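Local coordinates for cupin 2, conserved barrel domain protein (Novosphingobium aromaticivorans DSM 12444, PDB 3ES1), which is of unknown function but has a cupin-like barrel fold and is assembled from two copies of the same chain, at residues V14-T19 against E63-Q68; N60-E63 against Q68-A71; D33-R38 against S46-W51; S42-F47 against P88-P93. All blocks are in the same frame, centred on the assembly; numbering follows the deposited sequence.

Contact 1: V14-T19 against E63-Q68; sequences VQRVVT and ETDGRQ
R16 and D65 meet in a two-pronged, end-on salt bridge. NH1 of R16 gives a hydrogen to OD1 of D65 at 2.9 Å, while NH2 of R16 reaches OD2 of D65 over the same distance in a nearly straight bond (174°). Both oxygens are met on their syn sides and lie close to the guanidinium plane, although the carboxylate is turned 31° against it. R67 slides past R16 from the opposite direction; both chains leave the backbone extended and bend at the third torsion, which sets their guanidinium groups face to face, planes 13° apart and centres 3.9 Å. CG2 of V18 lies over the rim of R16's other face. An Asx turn holds the carboxylate: the backbone N of R67 donates to D65 OD1 at 2.8 Å, from the opposite face to R16 NH1. Further out, a water joins R67 NH2 to V14 O. D33 on the neighbouring strand binds both arginines, taking R16 NE with one oxygen and R67 NH1 with the other; R67 NE donates to L49 O, and R16 NH1 also donates to V50 O. Arginine suits both places, since its flat cation can stack while its rim donates in several directions. Stacking of two like charges is probably tolerated because D65 and D33 supply compensating negative charge and backbone carbonyls take further hydrogens.

Contact 2: N60-E63 against Q68-A71; sequences NNDE and QREA
The long loop that joins strand 45-53 to strand 79-86 folds back on itself here, and a salt bridge between D62 and R69 ties its two arms together. R69 NH1 donates to OD2 of D62 at 2.8 Å, with an N-H...O angle of 151°. The oxygen uses its syn lone pair, on the side of its fellow oxygen, yet the carboxylate stands steeply to the guanidinium, the two planes 69° apart, and OD2 is tilted a little from the arginine plane. This is therefore a one-pronged grip rather than a flat pairing of two oxygens with two nitrogens: NH2 of R69 is 3.5 Å from the same OD2 and directs a hydrogen to a water instead. That water accepts from R69 NH2 at 2.9 Å and donates to the backbone O of D62 at 2.8 Å, so the guanidinium edge holds both side chain and main chain of one residue. The R69 chain leaves its backbone extended and bends at CG-CD (chi3 -49°), which turns the guanidinium edge to the aspartate. Aspartate suits the opposite arm because its short side chain can offer one oxygen across the gap and the other, OD1, to the hydroxyl of T64, its stronger partner. R69 NE is anchored on T52 OG1, which joins the loop to strand 45-53. The same carbonyl, D62 O, also accepts from NH2 of R131 of the second subunit, placing this surface loop between its parent strand and the dimer interface.

Contact 3: D33-R38 against S46-W51; sequences DVTPTR and SFLLVW
This is an antiparallel beta-hairpin contact, in which the end of strand 27-39 meets the beginning of strand 45-53 within the seven-stranded sheet. R38 and F47 form a hydrogen-bonded pair: R38 N donates to F47 O at 2.9 Å, and F47 N returns the bond to R38 O at 2.8 Å. The CA atoms of T37 and S46 add close C-H...O contacts to F47 O and R38 O. Beside the pair, the hydroxyl of S46 donates to OG1 of T37 at 3.0 Å. T37 holds OG1 between its backbone N and carbonyl carbon (chi1 72°), which sends CG2 the other way, onto CB of L48 at 3.7 Å. L48 crosses the threonines at about a right angle; its CD1 rests on T35 CG2 at 3.6 Å and its CD2 on T35 O at 3.5 Å. Threonine fits both positions because one branch can bond while the methyl packs: T35 OG1 donates to D33 OD2, and T37 OG1 also bonds D85 on the next strand. With OG1 of T37 linked to both S46 and a carboxylate, its hydroxyl is probably held in one rotation, and polar and apolar contacts share one partly buried seam.

Contact 4: S42-F47 against P88-P93; sequences SGDASF and PGKESP
Water carries the polar part of this contact: D44 reaches the loop 88-93 through three water bridges, while its direct touches on K90 are with the aliphatic chain. One water donates to D44 OD1 at 2.7 Å and to S42 O, and accepts from K90 NZ at 3.0 Å. It thus bridges two opposite charges, whose atoms D44 OD1 and K90 NZ stand 4.3 Å apart, beyond a salt bridge. A second water links D44 OD1 to E91 N, and a third donates both to D44 OD2 and to E91 O, the latter at 2.6 Å. K90 bends at CB-CG (chi2 -57°) and crosses D44 at about a right angle, bringing K90 CD within 3.4 Å of D44 OD1 and K90 CB within 3.4 Å of D44 O. Lysine suits this site because its methylenes can pack while the ammonium reaches water. S42 to D44 form an ST turn, D44 N donating to S42 OG, and G43 accommodates its positive phi of 77°. At this surface the turn leading into strand 45-53 faces a loop between strands 79-86 and 99-107; backbone bonds join D44 to L87, just past strand 79-86, and K90 to N139, just past strand 136-138.

How the contacts relate
Contacts 1 and 3 are partly buried, whereas 2 and 4 lie at the surface. Contacts 1 and 2 both involve the long loop 54-78 and share E63 and Q68; contact 1 fastens that loop to strand 14-21, the outermost of this chain's sheet, which continues into the second subunit, and contact 2 fastens it to itself. Contact 3 is nested within the loop closed by contact 1 and touches it, the W51 ring packing against T64 O and G66 N. Contacts 3 and 4 share S46 and F47. Chemistry follows place: stacked, charge-compensated arginines beside the subunit interface, one direct salt bridge seconded by a water in the loop, backbone pairing in the hairpin, and water bridges alone for the polar links of contact 4.

Contact 1: V14-T19 against E63-Q68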
loop_
_atom_site.group_PDB
_atom_site.type_symbol
_atom_site.label_atom_id
_atom_site.label_comp_id
_atom_site.label_asym_id
_atom_site.label_seq_id
_atom_site.Cartn_x
_atom_site.Cartn_y
_atom_site.Cartn_z
ATOM N N VAL A 14 -5.927 -9.006 -11.520
ATOM C CA VAL A 14 -5.001 -7.942 -11.131
ATOM C C VAL A 14 -3.671 -8.006 -11.912
ATOM O O VAL A 14 -3.000 -9.003 -11.926
ATOM C CB VAL A 14 -4.716 -8.053 -9.613
ATOM C CG1 VAL A 14 -3.691 -6.975 -9.142
ATOM C CG2 VAL A 14 -6.040 -8.033 -8.792
ATOM N N GLN A 15 -3.338 -6.907 -12.569
ATOM C CA GLN A 15 -2.025 -6.715 -13.208
ATOM C C GLN A 15 -0.985 -6.377 -12.166
ATOM O O GLN A 15 -1.169 -5.462 -11.350
ATOM C CB GLN A 15 -2.107 -5.563 -14.251
ATOM C CG GLN A 15 -0.792 -5.220 -14.971
ATOM C CD GLN A 15 -0.904 -3.944 -15.758
ATOM O OE1 GLN A 15 -1.812 -3.112 -15.504
ATOM N NE2 GLN A 15 0.033 -3.740 -16.690
ATOM N N ARG A 16 0.122 -7.112 -12.232
ATOM C CA ARG A 16 1.308 -6.898 -11.410
ATOM C C ARG A 16 2.521 -6.632 -12.310
ATOM O O ARG A 16 2.815 -7.404 -13.229
ATOM C CB ARG A 16 1.574 -8.113 -10.509
ATOM C CG ARG A 16 2.816 -7.956 -9.573
ATOM C CD ARG A 16 3.056 -9.215 -8.745
ATOM N NE ARG A 16 3.748 -10.230 -9.505
ATOM C CZ ARG A 16 4.516 -11.178 -8.996
ATOM N NH1 ARG A 16 4.707 -11.268 -7.692
ATOM N NH2 ARG A 16 5.104 -12.022 -9.814
ATOM N N VAL A 17 3.188 -5.528 -12.046
ATOM C CA VAL A 17 4.394 -5.155 -12.776
ATOM C C VAL A 17 5.519 -5.029 -11.799
ATOM O O VAL A 17 5.456 -4.218 -10.879
ATOM C CB VAL A 17 4.224 -3.818 -13.571
ATOM C CG1 VAL A 17 5.586 -3.368 -14.166
ATOM C CG2 VAL A 17 3.108 -3.929 -14.665
ATOM N N VAL A 18 6.575 -5.788 -12.015
ATOM C CA VAL A 18 7.741 -5.795 -11.091
ATOM C C VAL A 18 8.999 -5.323 -11.772
ATOM O O VAL A 18 9.363 -5.824 -12.828
ATOM C CB VAL A 18 8.019 -7.199 -10.531
ATOM C CG1 VAL A 18 9.209 -7.164 -9.509
ATOM C CG2 VAL A 18 6.747 -7.806 -9.911
ATOM N N THR A 19 9.695 -4.375 -11.132
ATOM C CA THR A 19 10.916 -3.818 -11.683
ATOM C C THR A 19 12.142 -4.446 -11.039
ATOM O O THR A 19 12.045 -5.150 -10.062
ATOM C CB THR A 19 11.019 -2.273 -11.496
ATOM O OG1 THR A 19 11.403 -1.924 -10.147
ATOM C CG2 THR A 19 9.739 -1.597 -11.800
ATOM N N GLU A 63 16.348 -11.120 -5.243
ATOM C CA GLU A 63 15.717 -11.336 -6.548
ATOM C C GLU A 63 14.560 -12.328 -6.456
ATOM O O GLU A 63 13.898 -12.618 -7.450
ATOM C CB GLU A 63 16.783 -11.776 -7.572
ATOM C CG GLU A 63 17.867 -10.708 -7.854
ATOM C CD GLU A 63 17.285 -9.341 -8.324
ATOM O OE1 GLU A 63 16.342 -9.393 -9.175
ATOM O OE2 GLU A 63 17.757 -8.223 -7.863
ATOM N N THR A 64 14.295 -12.833 -5.260
ATOM C CA THR A 64 13.103 -13.689 -5.042
ATOM C C THR A 64 11.796 -13.045 -5.454
ATOM O O THR A 64 11.542 -11.895 -5.117
ATOM C CB THR A 64 12.915 -14.049 -3.553
ATOM O OG1 THR A 64 14.173 -14.452 -3.011
ATOM C CG2 THR A 64 11.886 -15.191 -3.379
ATOM N N ASP A 65 10.952 -13.814 -6.139
ATOM C CA ASP A 65 9.544 -13.423 -6.327
ATOM C C ASP A 65 8.806 -13.478 -4.994
ATOM O O ASP A 65 8.729 -14.520 -4.349
ATOM C CB ASP A 65 8.825 -14.291 -7.367
ATOM C CG ASP A 65 7.460 -13.776 -7.698
ATOM O OD1 ASP A 65 6.805 -13.126 -6.860
ATOM O OD2 ASP A 65 6.986 -14.032 -8.795
ATOM N N GLY A 66 8.321 -12.311 -4.579
ATOM C CA GLY A 66 7.704 -12.129 -3.298
ATOM C C GLY A 66 6.444 -12.958 -3.124
ATOM O O GLY A 66 6.019 -13.243 -2.004
ATOM N N ARG A 67 5.895 -13.400 -4.248
ATOM C CA ARG A 67 4.657 -14.163 -4.256
ATOM C C ARG A 67 4.983 -15.642 -3.979
ATOM O O ARG A 67 4.134 -16.423 -3.604
ATOM C CB ARG A 67 3.938 -13.968 -5.606
ATOM C CG ARG A 67 2.778 -14.789 -5.837
ATOM C CD ARG A 67 2.156 -14.456 -7.212
ATOM N NE ARG A 67 1.263 -13.305 -7.193
ATOM C CZ ARG A 67 0.921 -12.571 -8.256
ATOM N NH1 ARG A 67 1.369 -12.864 -9.460
ATOM N NH2 ARG A 67 0.112 -11.536 -8.119
ATOM N N GLN A 68 6.258 -15.981 -4.089
ATOM C CA GLN A 68 6.691 -17.365 -4.000
ATOM C C GLN A 68 7.744 -17.544 -2.936
ATOM O O GLN A 68 8.588 -18.417 -3.041
ATOM C CB GLN A 68 7.274 -17.842 -5.338
ATOM C CG GLN A 68 6.356 -17.716 -6.531
ATOM C CD GLN A 68 5.124 -18.611 -6.430
ATOM O OE1 GLN A 68 5.133 -19.643 -5.737
ATOM N NE2 GLN A 68 4.062 -18.234 -7.135
HETATM O O HOH W 1 -1.070 -10.277 -10.496
#

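Contact 2: N60-E63 against Q68-A71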
loop_
_atom_site.group_PDB
_atom_site.type_symbol
_atom_site.label_atom_id
_atom_site.label_comp_id
_atom_site.label_asym_id
_atom_site.label_seq_id
_atom_site.Cartn_x
_atom_site.Cartn_y
_atom_site.Cartn_z
ATOM N N ASN A 60 16.633 -4.775 -1.996
ATOM C CA ASN A 60 16.468 -4.749 -3.438
ATOM C C ASN A 60 17.561 -5.517 -4.158
ATOM O O ASN A 60 17.649 -5.481 -5.395
ATOM C CB ASN A 60 16.309 -3.326 -3.980
ATOM C CG ASN A 60 14.979 -2.767 -3.636
ATOM O OD1 ASN A 60 13.954 -3.466 -3.728
ATOM N ND2 ASN A 60 14.955 -1.538 -3.207
ATOM N N ASN A 61 18.380 -6.225 -3.392
ATOM C CA ASN A 61 19.300 -7.244 -3.989
ATOM C C ASN A 61 18.794 -8.678 -3.874
ATOM O O ASN A 61 19.394 -9.641 -4.394
ATOM C CB ASN A 61 20.739 -7.110 -3.446
ATOM C CG ASN A 61 21.538 -6.083 -4.228
ATOM O OD1 ASN A 61 22.177 -6.405 -5.233
ATOM N ND2 ASN A 61 21.426 -4.835 -3.828
ATOM N N ASP A 62 17.614 -8.793 -3.285
ATOM C CA ASP A 62 16.889 -10.063 -3.175
ATOM C C ASP A 62 15.963 -10.200 -4.370
ATOM O O ASP A 62 14.966 -9.499 -4.485
ATOM C CB ASP A 62 16.077 -10.126 -1.868
ATOM C CG ASP A 62 15.295 -11.419 -1.715
ATOM O OD1 ASP A 62 15.475 -12.328 -2.554
ATOM O OD2 ASP A 62 14.473 -11.514 -0.771
ATOM N N GLU A 63 16.348 -11.120 -5.243
ATOM C CA GLU A 63 15.717 -11.336 -6.548
ATOM C C GLU A 63 14.560 -12.328 -6.456
ATOM O O GLU A 63 13.898 -12.618 -7.450
ATOM C CB GLU A 63 16.783 -11.776 -7.572
ATOM C CG GLU A 63 17.867 -10.708 -7.854
ATOM C CD GLU A 63 17.285 -9.341 -8.324
ATOM O OE1 GLU A 63 16.342 -9.393 -9.175
ATOM O OE2 GLU A 63 17.757 -8.223 -7.863
ATOM N N GLN A 68 6.258 -15.981 -4.089
ATOM C CA GLN A 68 6.691 -17.365 -4.000
ATOM C C GLN A 68 7.744 -17.544 -2.936
ATOM O O GLN A 68 8.588 -18.417 -3.041
ATOM C CB GLN A 68 7.274 -17.842 -5.338
ATOM C CG GLN A 68 6.356 -17.716 -6.531
ATOM C CD GLN A 68 5.124 -18.611 -6.430
ATOM O OE1 GLN A 68 5.133 -19.643 -5.737
ATOM N NE2 GLN A 68 4.062 -18.234 -7.135
ATOM N N ARG A 69 7.741 -16.692 -1.945
ATOM C CA ARG A 69 8.735 -16.741 -0.887
ATOM C C ARG A 69 8.339 -17.742 0.183
ATOM O O ARG A 69 7.193 -17.769 0.650
ATOM C CB ARG A 69 8.899 -15.333 -0.297
ATOM C CG ARG A 69 9.915 -15.179 0.783
ATOM C CD ARG A 69 9.906 -13.751 1.368
ATOM N NE ARG A 69 9.936 -12.683 0.382
ATOM C CZ ARG A 69 11.033 -12.306 -0.254
ATOM N NH1 ARG A 69 12.166 -12.977 -0.049
ATOM N NH2 ARG A 69 11.016 -11.287 -1.101
ATOM N N GLU A 70 9.306 -18.576 0.545
ATOM C CA GLU A 70 9.175 -19.501 1.677
ATOM C C GLU A 70 8.809 -18.750 2.938
ATOM O O GLU A 70 9.253 -17.639 3.195
ATOM C CB GLU A 70 10.476 -20.282 1.908
ATOM N N ALA A 71 8.001 -19.409 3.738
ATOM C CA ALA A 71 7.575 -18.873 5.035
ATOM C C ALA A 71 8.767 -18.631 5.954
ATOM O O ALA A 71 9.650 -19.482 6.061
ATOM C CB ALA A 71 6.567 -19.845 5.702
HETATM O O HOH W 2 12.560 -10.234 -3.337
#

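Contact 3: D33-R38 against S46-W51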
loop_
_atom_site.group_PDB
_atom_site.type_symbol
_atom_site.label_atom_id
_atom_site.label_comp_id
_atom_site.label_asym_id
_atom_site.label_seq_id
_atom_site.Cartn_x
_atom_site.Cartn_y
_atom_site.Cartn_z
ATOM N N ASP A 33 2.322 -9.787 -15.023
ATOM C CA ASP A 33 1.293 -10.833 -15.058
ATOM C C ASP A 33 -0.049 -10.243 -14.751
ATOM O O ASP A 33 -0.135 -9.242 -14.085
ATOM C CB ASP A 33 1.568 -11.983 -14.068
ATOM C CG ASP A 33 1.606 -11.545 -12.617
ATOM O OD1 ASP A 33 2.687 -11.176 -12.143
ATOM O OD2 ASP A 33 0.562 -11.597 -11.929
ATOM N N VAL A 34 -1.097 -10.916 -15.231
ATOM C CA VAL A 34 -2.472 -10.549 -14.891
ATOM C C VAL A 34 -3.111 -11.805 -14.316
ATOM O O VAL A 34 -3.260 -12.798 -15.026
ATOM C CB VAL A 34 -3.267 -10.062 -16.148
ATOM C CG1 VAL A 34 -4.763 -9.855 -15.847
ATOM C CG2 VAL A 34 -2.619 -8.788 -16.733
ATOM N N THR A 35 -3.481 -11.732 -13.032
ATOM C CA THR A 35 -3.860 -12.896 -12.220
ATOM C C THR A 35 -5.135 -12.653 -11.383
ATOM O O THR A 35 -5.269 -11.619 -10.751
ATOM C CB THR A 35 -2.716 -13.231 -11.228
ATOM O OG1 THR A 35 -1.510 -13.412 -11.973
ATOM C CG2 THR A 35 -2.971 -14.533 -10.494
ATOM N N PRO A 36 -6.077 -13.615 -11.380
ATOM C CA PRO A 36 -7.294 -13.462 -10.586
ATOM C C PRO A 36 -7.082 -13.626 -9.099
ATOM O O PRO A 36 -6.202 -14.349 -8.677
ATOM C CB PRO A 36 -8.186 -14.595 -11.120
ATOM C CG PRO A 36 -7.202 -15.668 -11.513
ATOM C CD PRO A 36 -6.076 -14.880 -12.146
ATOM N N THR A 37 -7.921 -12.955 -8.311
ATOM C CA THR A 37 -8.085 -13.340 -6.908
ATOM C C THR A 37 -8.882 -14.664 -6.899
ATOM O O THR A 37 -9.732 -14.923 -7.739
ATOM C CB THR A 37 -8.751 -12.242 -6.001
ATOM O OG1 THR A 37 -10.157 -12.105 -6.312
ATOM C CG2 THR A 37 -7.995 -10.860 -6.072
ATOM N N ARG A 38 -8.526 -15.515 -5.953
ATOM C CA ARG A 38 -9.136 -16.840 -5.797
ATOM C C ARG A 38 -9.763 -17.060 -4.420
ATOM O O ARG A 38 -9.312 -16.561 -3.367
ATOM C CB ARG A 38 -8.095 -17.922 -6.086
ATOM C CG ARG A 38 -7.440 -17.834 -7.501
ATOM C CD ARG A 38 -8.483 -17.874 -8.572
ATOM N NE ARG A 38 -9.143 -19.160 -8.613
ATOM C CZ ARG A 38 -8.652 -20.209 -9.254
ATOM N NH1 ARG A 38 -7.481 -20.084 -9.865
ATOM N NH2 ARG A 38 -9.312 -21.366 -9.261
ATOM N N SER A 46 -12.172 -13.701 -1.642
ATOM C CA SER A 46 -11.352 -14.175 -2.763
ATOM C C SER A 46 -10.089 -13.290 -2.717
ATOM O O SER A 46 -10.180 -12.071 -2.620
ATOM C CB SER A 46 -12.165 -14.002 -4.033
ATOM O OG SER A 46 -11.517 -14.506 -5.161
ATOM N N PHE A 47 -8.919 -13.903 -2.708
ATOM C CA PHE A 47 -7.675 -13.151 -2.460
ATOM C C PHE A 47 -6.533 -13.402 -3.449
ATOM O O PHE A 47 -6.517 -14.381 -4.183
ATOM C CB PHE A 47 -7.197 -13.388 -1.011
ATOM C CG PHE A 47 -6.245 -14.533 -0.857
ATOM C CD1 PHE A 47 -6.653 -15.838 -1.038
ATOM C CD2 PHE A 47 -4.939 -14.294 -0.525
ATOM C CE1 PHE A 47 -5.740 -16.871 -0.919
ATOM C CE2 PHE A 47 -4.039 -15.314 -0.404
ATOM C CZ PHE A 47 -4.427 -16.592 -0.573
ATOM N N LEU A 48 -5.574 -12.449 -3.454
ATOM C CA LEU A 48 -4.328 -12.594 -4.201
ATOM C C LEU A 48 -3.171 -11.993 -3.493
ATOM O O LEU A 48 -3.168 -10.789 -3.249
ATOM C CB LEU A 48 -4.446 -11.954 -5.600
ATOM C CG LEU A 48 -3.269 -11.922 -6.586
ATOM C CD1 LEU A 48 -2.859 -13.347 -7.049
ATOM C CD2 LEU A 48 -3.557 -11.024 -7.814
ATOM N N LEU A 49 -2.167 -12.828 -3.191
ATOM C CA LEU A 49 -0.836 -12.337 -2.740
ATOM C C LEU A 49 -0.111 -11.666 -3.885
ATOM O O LEU A 49 -0.030 -12.203 -4.983
ATOM C CB LEU A 49 -0.009 -13.500 -2.185
ATOM C CG LEU A 49 1.354 -13.185 -1.632
ATOM C CD1 LEU A 49 1.264 -12.093 -0.577
ATOM C CD2 LEU A 49 2.024 -14.446 -1.154
ATOM N N VAL A 50 0.428 -10.484 -3.631
ATOM C CA VAL A 50 1.104 -9.741 -4.678
ATOM C C VAL A 50 2.625 -9.734 -4.498
ATOM O O VAL A 50 3.345 -9.992 -5.437
ATOM C CB VAL A 50 0.500 -8.323 -4.810
ATOM C CG1 VAL A 50 1.333 -7.476 -5.732
ATOM C CG2 VAL A 50 -0.966 -8.483 -5.377
ATOM N N TRP A 51 3.064 -9.452 -3.282
ATOM C CA TRP A 51 4.487 -9.382 -2.929
ATOM C C TRP A 51 4.674 -9.517 -1.426
ATOM O O TRP A 51 3.754 -9.249 -0.635
ATOM C CB TRP A 51 5.119 -8.040 -3.421
ATOM C CG TRP A 51 6.631 -8.080 -3.604
ATOM C CD1 TRP A 51 7.565 -7.656 -2.728
ATOM C CD2 TRP A 51 7.352 -8.649 -4.706
ATOM N NE1 TRP A 51 8.824 -7.908 -3.196
ATOM C CE2 TRP A 51 8.727 -8.507 -4.421
ATOM C CE3 TRP A 51 6.971 -9.272 -5.900
ATOM C CZ2 TRP A 51 9.721 -8.971 -5.296
ATOM C CZ3 TRP A 51 7.923 -9.695 -6.754
ATOM C CH2 TRP A 51 9.295 -9.557 -6.457
#

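Contact 4: S42-F47 against P88-P93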
loop_
_atom_site.group_PDB
_atom_site.type_symbol
_atom_site.label_atom_id
_atom_site.label_comp_id
_atom_site.label_asym_id
_atom_site.label_seq_id
_atom_site.Cartn_x
_atom_site.Cartn_y
_atom_site.Cartn_z
ATOM N N SER A 42 -13.457 -20.876 3.180
ATOM C CA SER A 42 -14.682 -20.422 3.903
ATOM C C SER A 42 -15.767 -19.874 2.969
ATOM O O SER A 42 -16.978 -19.907 3.288
ATOM C CB SER A 42 -14.326 -19.335 4.922
ATOM O OG SER A 42 -13.931 -18.135 4.255
ATOM N N GLY A 43 -15.314 -19.424 1.799
ATOM C CA GLY A 43 -16.170 -18.762 0.817
ATOM C C GLY A 43 -16.516 -17.310 1.138
ATOM O O GLY A 43 -17.332 -16.717 0.489
ATOM N N ASP A 44 -15.868 -16.743 2.134
ATOM C CA ASP A 44 -16.125 -15.347 2.553
ATOM C C ASP A 44 -15.406 -14.277 1.735
ATOM O O ASP A 44 -15.864 -13.142 1.665
ATOM C CB ASP A 44 -15.795 -15.170 4.026
ATOM C CG ASP A 44 -16.699 -16.044 4.931
ATOM O OD1 ASP A 44 -17.894 -16.100 4.658
ATOM O OD2 ASP A 44 -16.198 -16.666 5.858
ATOM N N ALA A 45 -14.277 -14.671 1.160
ATOM C CA ALA A 45 -13.346 -13.756 0.456
ATOM C C ALA A 45 -12.574 -14.489 -0.654
ATOM O O ALA A 45 -12.441 -15.715 -0.653
ATOM C CB ALA A 45 -12.341 -13.059 1.446
ATOM N N SER A 46 -12.172 -13.701 -1.642
ATOM C CA SER A 46 -11.352 -14.175 -2.763
ATOM C C SER A 46 -10.089 -13.290 -2.717
ATOM O O SER A 46 -10.180 -12.071 -2.620
ATOM C CB SER A 46 -12.165 -14.002 -4.033
ATOM O OG SER A 46 -11.517 -14.506 -5.161
ATOM N N PHE A 47 -8.919 -13.903 -2.708
ATOM C CA PHE A 47 -7.675 -13.151 -2.460
ATOM C C PHE A 47 -6.533 -13.402 -3.449
ATOM O O PHE A 47 -6.517 -14.381 -4.183
ATOM C CB PHE A 47 -7.197 -13.388 -1.011
ATOM C CG PHE A 47 -6.245 -14.533 -0.857
ATOM C CD1 PHE A 47 -6.653 -15.838 -1.038
ATOM C CD2 PHE A 47 -4.939 -14.294 -0.525
ATOM C CE1 PHE A 47 -5.740 -16.871 -0.919
ATOM C CE2 PHE A 47 -4.039 -15.314 -0.404
ATOM C CZ PHE A 47 -4.427 -16.592 -0.573
ATOM N N PRO A 88 -20.226 -10.194 -0.840
ATOM C CA PRO A 88 -21.395 -9.535 -0.229
ATOM C C PRO A 88 -22.002 -10.364 0.896
ATOM O O PRO A 88 -22.140 -11.564 0.766
ATOM C CB PRO A 88 -22.387 -9.383 -1.397
ATOM C CG PRO A 88 -21.798 -9.959 -2.540
ATOM C CD PRO A 88 -20.364 -10.313 -2.293
ATOM N N GLY A 89 -22.350 -9.706 1.993
ATOM C CA GLY A 89 -22.943 -10.377 3.146
ATOM C C GLY A 89 -21.995 -11.221 3.972
ATOM O O GLY A 89 -22.406 -12.022 4.808
ATOM N N LYS A 90 -20.705 -11.074 3.709
ATOM C CA LYS A 90 -19.675 -11.868 4.390
ATOM C C LYS A 90 -18.820 -11.014 5.290
ATOM O O LYS A 90 -18.705 -9.786 5.119
ATOM C CB LYS A 90 -18.755 -12.568 3.370
ATOM C CG LYS A 90 -19.446 -13.453 2.308
ATOM C CD LYS A 90 -20.310 -14.556 2.901
ATOM C CE LYS A 90 -20.648 -15.631 1.872
ATOM N NZ LYS A 90 -21.577 -16.620 2.435
ATOM N N GLU A 91 -18.203 -11.687 6.242
ATOM C CA GLU A 91 -17.252 -11.031 7.127
ATOM C C GLU A 91 -16.047 -11.907 7.441
ATOM O O GLU A 91 -16.109 -13.123 7.392
ATOM C CB GLU A 91 -17.944 -10.606 8.412
ATOM C CG GLU A 91 -18.486 -11.758 9.196
ATOM C CD GLU A 91 -19.264 -11.293 10.389
ATOM O OE1 GLU A 91 -20.353 -10.717 10.185
ATOM O OE2 GLU A 91 -18.767 -11.494 11.516
ATOM N N SER A 92 -14.967 -11.243 7.804
ATOM C CA SER A 92 -13.698 -11.913 8.123
ATOM C C SER A 92 -13.707 -12.286 9.611
ATOM O O SER A 92 -14.504 -11.737 10.351
ATOM C CB SER A 92 -12.514 -10.978 7.735
ATOM O OG SER A 92 -12.458 -9.861 8.596
ATOM N N PRO A 93 -12.868 -13.269 10.031
ATOM C CA PRO A 93 -12.637 -13.505 11.427
ATOM C C PRO A 93 -11.967 -12.329 12.094
ATOM O O PRO A 93 -11.160 -11.628 11.513
ATOM C CB PRO A 93 -11.724 -14.751 11.433
ATOM C CG PRO A 93 -11.659 -15.222 10.073
ATOM C CD PRO A 93 -11.944 -14.066 9.215
HETATM O O HOH W 3 -19.124 -18.071 3.315
HETATM O O HOH W 4 -19.197 -14.530 6.632
HETATM O O HOH W 5 -15.452 -15.436 8.410
#